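Local atomic coordinates of GCN5-related N-acetyltransferase (Exiguobacterium sibiricum 255-15, PDB entry 3GY9), a protein that binds coenzyme A and, as a member of the GCN5-related N-acetyltransferase family, probably transfers acyl groups to an acceptor not yet identified. Residues Ala74-Ile79 against Tyr109-Leu114. Sequence-based numbering, arbitrary orientation.
Sequences ARTGRI and YDRLVL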
loop_
_atom_site.group_PDB
_atom_site.type_symbol
_atom_site.label_atom_id
_atom_site.label_comp_id
_atom_site.label_asym_id
_atom_site.label_seq_id
_atom_site.Cartn_x
_atom_site.Cartn_y
_atom_site.Cartn_z
ATOM N N ALA A 74 -3.736 -2.508 -18.894
ATOM C CA ALA A 74 -3.108 -1.287 -19.377
ATOM C C ALA A 74 -3.555 -0.090 -18.526
ATOM O O ALA A 74 -4.696 -0.077 -18.049
ATOM C CB ALA A 74 -3.470 -1.071 -20.816
ATOM N N ARG A 75 -2.644 0.873 -18.310
ATOM C CA ARG A 75 -2.924 2.119 -17.576
ATOM C C ARG A 75 -3.492 1.877 -16.165
ATOM O O ARG A 75 -4.201 2.733 -15.604
ATOM C CB ARG A 75 -3.856 3.016 -18.399
ATOM C CG ARG A 75 -3.235 3.513 -19.738
ATOM C CD ARG A 75 -4.232 4.303 -20.574
ATOM N NE ARG A 75 -5.420 3.518 -20.855
ATOM C CZ ARG A 75 -6.661 3.831 -20.499
ATOM N NH1 ARG A 75 -6.924 4.927 -19.799
ATOM N NH2 ARG A 75 -7.653 3.017 -20.829
ATOM N N THR A 76 -3.144 0.726 -15.595
ATOM C CA THR A 76 -3.665 0.290 -14.309
ATOM C C THR A 76 -2.528 0.016 -13.346
ATOM O O THR A 76 -1.561 -0.676 -13.676
ATOM C CB THR A 76 -4.528 -0.988 -14.466
ATOM O OG1 THR A 76 -5.649 -0.703 -15.333
ATOM C CG2 THR A 76 -5.047 -1.487 -13.123
ATOM N N GLY A 77 -2.627 0.594 -12.159
ATOM C CA GLY A 77 -1.659 0.322 -11.106
ATOM C C GLY A 77 -2.281 -0.553 -10.041
ATOM O O GLY A 77 -3.485 -0.546 -9.849
ATOM N N ARG A 78 -1.435 -1.321 -9.367
ATOM C CA ARG A 78 -1.845 -2.195 -8.287
ATOM C C ARG A 78 -1.263 -1.674 -6.985
ATOM O O ARG A 78 -0.045 -1.431 -6.910
ATOM C CB ARG A 78 -1.311 -3.604 -8.537
ATOM C CG ARG A 78 -1.871 -4.595 -7.549
ATOM C CD ARG A 78 -1.276 -5.976 -7.779
ATOM N NE ARG A 78 -1.969 -7.007 -6.996
ATOM C CZ ARG A 78 -2.980 -7.745 -7.458
ATOM N NH1 ARG A 78 -3.489 -7.562 -8.662
ATOM N NH2 ARG A 78 -3.542 -8.636 -6.664
ATOM N N ILE A 79 -2.116 -1.467 -5.977
ATOM C CA ILE A 79 -1.676 -1.113 -4.643
ATOM C C ILE A 79 -1.284 -2.395 -3.916
ATOM O O ILE A 79 -2.060 -3.334 -3.885
ATOM C CB ILE A 79 -2.776 -0.339 -3.903
ATOM C CG1 ILE A 79 -2.997 1.010 -4.621
ATOM C CG2 ILE A 79 -2.421 -0.156 -2.428
ATOM C CD1 ILE A 79 -4.210 1.788 -4.134
ATOM N N TYR A 109 -1.295 6.271 -13.491
ATOM C CA TYR A 109 -2.316 5.272 -13.820
ATOM C C TYR A 109 -3.710 5.894 -13.834
ATOM O O TYR A 109 -3.989 6.841 -13.104
ATOM C CB TYR A 109 -2.274 4.083 -12.842
ATOM C CG TYR A 109 -0.907 3.421 -12.813
ATOM C CD1 TYR A 109 -0.480 2.619 -13.862
ATOM C CD2 TYR A 109 -0.051 3.608 -11.745
ATOM C CE1 TYR A 109 0.771 2.000 -13.838
ATOM C CE2 TYR A 109 1.219 3.017 -11.712
ATOM C CZ TYR A 109 1.623 2.225 -12.777
ATOM O OH TYR A 109 2.882 1.657 -12.786
ATOM N N ASP A 110 -4.557 5.375 -14.714
ATOM C CA ASP A 110 -5.932 5.842 -14.836
ATOM C C ASP A 110 -6.887 5.014 -13.983
ATOM O O ASP A 110 -8.060 5.373 -13.838
ATOM C CB ASP A 110 -6.370 5.808 -16.300
ATOM C CG ASP A 110 -5.638 6.822 -17.118
ATOM O OD1 ASP A 110 -5.708 8.004 -16.754
ATOM O OD2 ASP A 110 -4.957 6.456 -18.085
ATOM N N ARG A 111 -6.378 3.923 -13.419
ATOM C CA ARG A 111 -7.157 3.048 -12.564
ATOM C C ARG A 111 -6.235 2.414 -11.553
ATOM O O ARG A 111 -5.103 2.091 -11.896
ATOM C CB ARG A 111 -7.794 1.947 -13.402
ATOM C CG ARG A 111 -8.629 0.962 -12.604
ATOM C CD ARG A 111 -9.384 -0.008 -13.520
ATOM N NE ARG A 111 -10.496 0.643 -14.204
ATOM C CZ ARG A 111 -10.619 0.777 -15.527
ATOM N NH1 ARG A 111 -9.712 0.283 -16.367
ATOM N NH2 ARG A 111 -11.690 1.396 -16.022
ATOM N N LEU A 112 -6.690 2.257 -10.310
ATOM C CA LEU A 112 -5.939 1.509 -9.289
ATOM C C LEU A 112 -6.757 0.345 -8.787
ATOM O O LEU A 112 -7.964 0.472 -8.579
ATOM C CB LEU A 112 -5.572 2.388 -8.098
ATOM C CG LEU A 112 -4.694 3.592 -8.434
ATOM C CD1 LEU A 112 -4.477 4.423 -7.186
ATOM C CD2 LEU A 112 -3.344 3.179 -9.035
ATOM N N VAL A 113 -6.081 -0.792 -8.622
ATOM C CA VAL A 113 -6.721 -2.009 -8.164
ATOM C C VAL A 113 -5.937 -2.616 -7.022
ATOM O O VAL A 113 -4.771 -2.319 -6.839
ATOM C CB VAL A 113 -6.865 -3.040 -9.297
ATOM C CG1 VAL A 113 -7.626 -2.417 -10.471
ATOM C CG2 VAL A 113 -5.524 -3.595 -9.754
ATOM N N LEU A 114 -6.588 -3.488 -6.267
ATOM C CA LEU A 114 -5.924 -4.176 -5.152
ATOM C C LEU A 114 -6.708 -5.429 -4.791
ATOM O O LEU A 114 -7.869 -5.589 -5.177
ATOM C CB LEU A 114 -5.754 -3.258 -3.935
ATOM C CG LEU A 114 -7.045 -2.711 -3.308
ATOM C CD1 LEU A 114 -7.572 -3.616 -2.196
ATOM C CD2 LEU A 114 -6.832 -1.294 -2.783
HETATM O O HOH W 1 -7.893 -2.305 -15.740
#
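Thr-76 to Arg-78 pair in parallel register with Arg-111 to Val-113, the strand pieces 76-79 and 111-114 running in the same general direction, their axes 34° apart. Gly-77 grips the neighbouring strand with both of its backbone polar atoms: its N donates to Arg-111 O and its O accepts from Val-113 N, each at 2.9 Å. Ile-79 N then donates a hydrogen bond to Val-113 O. Ahead of this ladder Arg-75 O takes a well-formed bond from Asp-110 N (2.8 Å) and a weak one from Arg-111 N. The segments belong to the first and last members of a beta-alpha-beta unit, strand 76-84, helix 93-105 and strand 111-114, in the central mixed sheet of the GNAT fold; farther along, strand 76-84 reaches Val-84, which binds coenzyme A. On the sheet face turned to the helix, Ile-79 CD1 meets Leu-112 CD1 at 4.0 Å, the side chains crossing at about a right angle, with Leu-98, Ile-101 and Ala-105 packed against them. The Tyr-109 ring lies flat over Gly-77, whose CA sits 3.6 Å from the ring centroid in a CH-pi contact; with CG beside the backbone N (chi1 -57°), the ring lies where any side chain on Gly-77 would collide with it. Its OH is tied to Gly-48 O. Replacing Tyr-109 by alanine would probably strip Gly-77 CA of its aromatic cover and leave Gly-48 O without this hydroxyl partner. On the other face, Thr-76 CG2 packs on Val-113 CG1, while Thr-76 OG1 donates to Ala-74 O and accepts from a water that bridges to Arg-111 NH1; Arg-111 NE forms a salt bridge with Asp-141 OD1. At the exposed end, a bend at chi3 (-57°) turns the Arg-75 guanidinium back toward Asp-110, where NH1 meets OD2 from above the carboxylate plane, a 3.0 Å salt bridge.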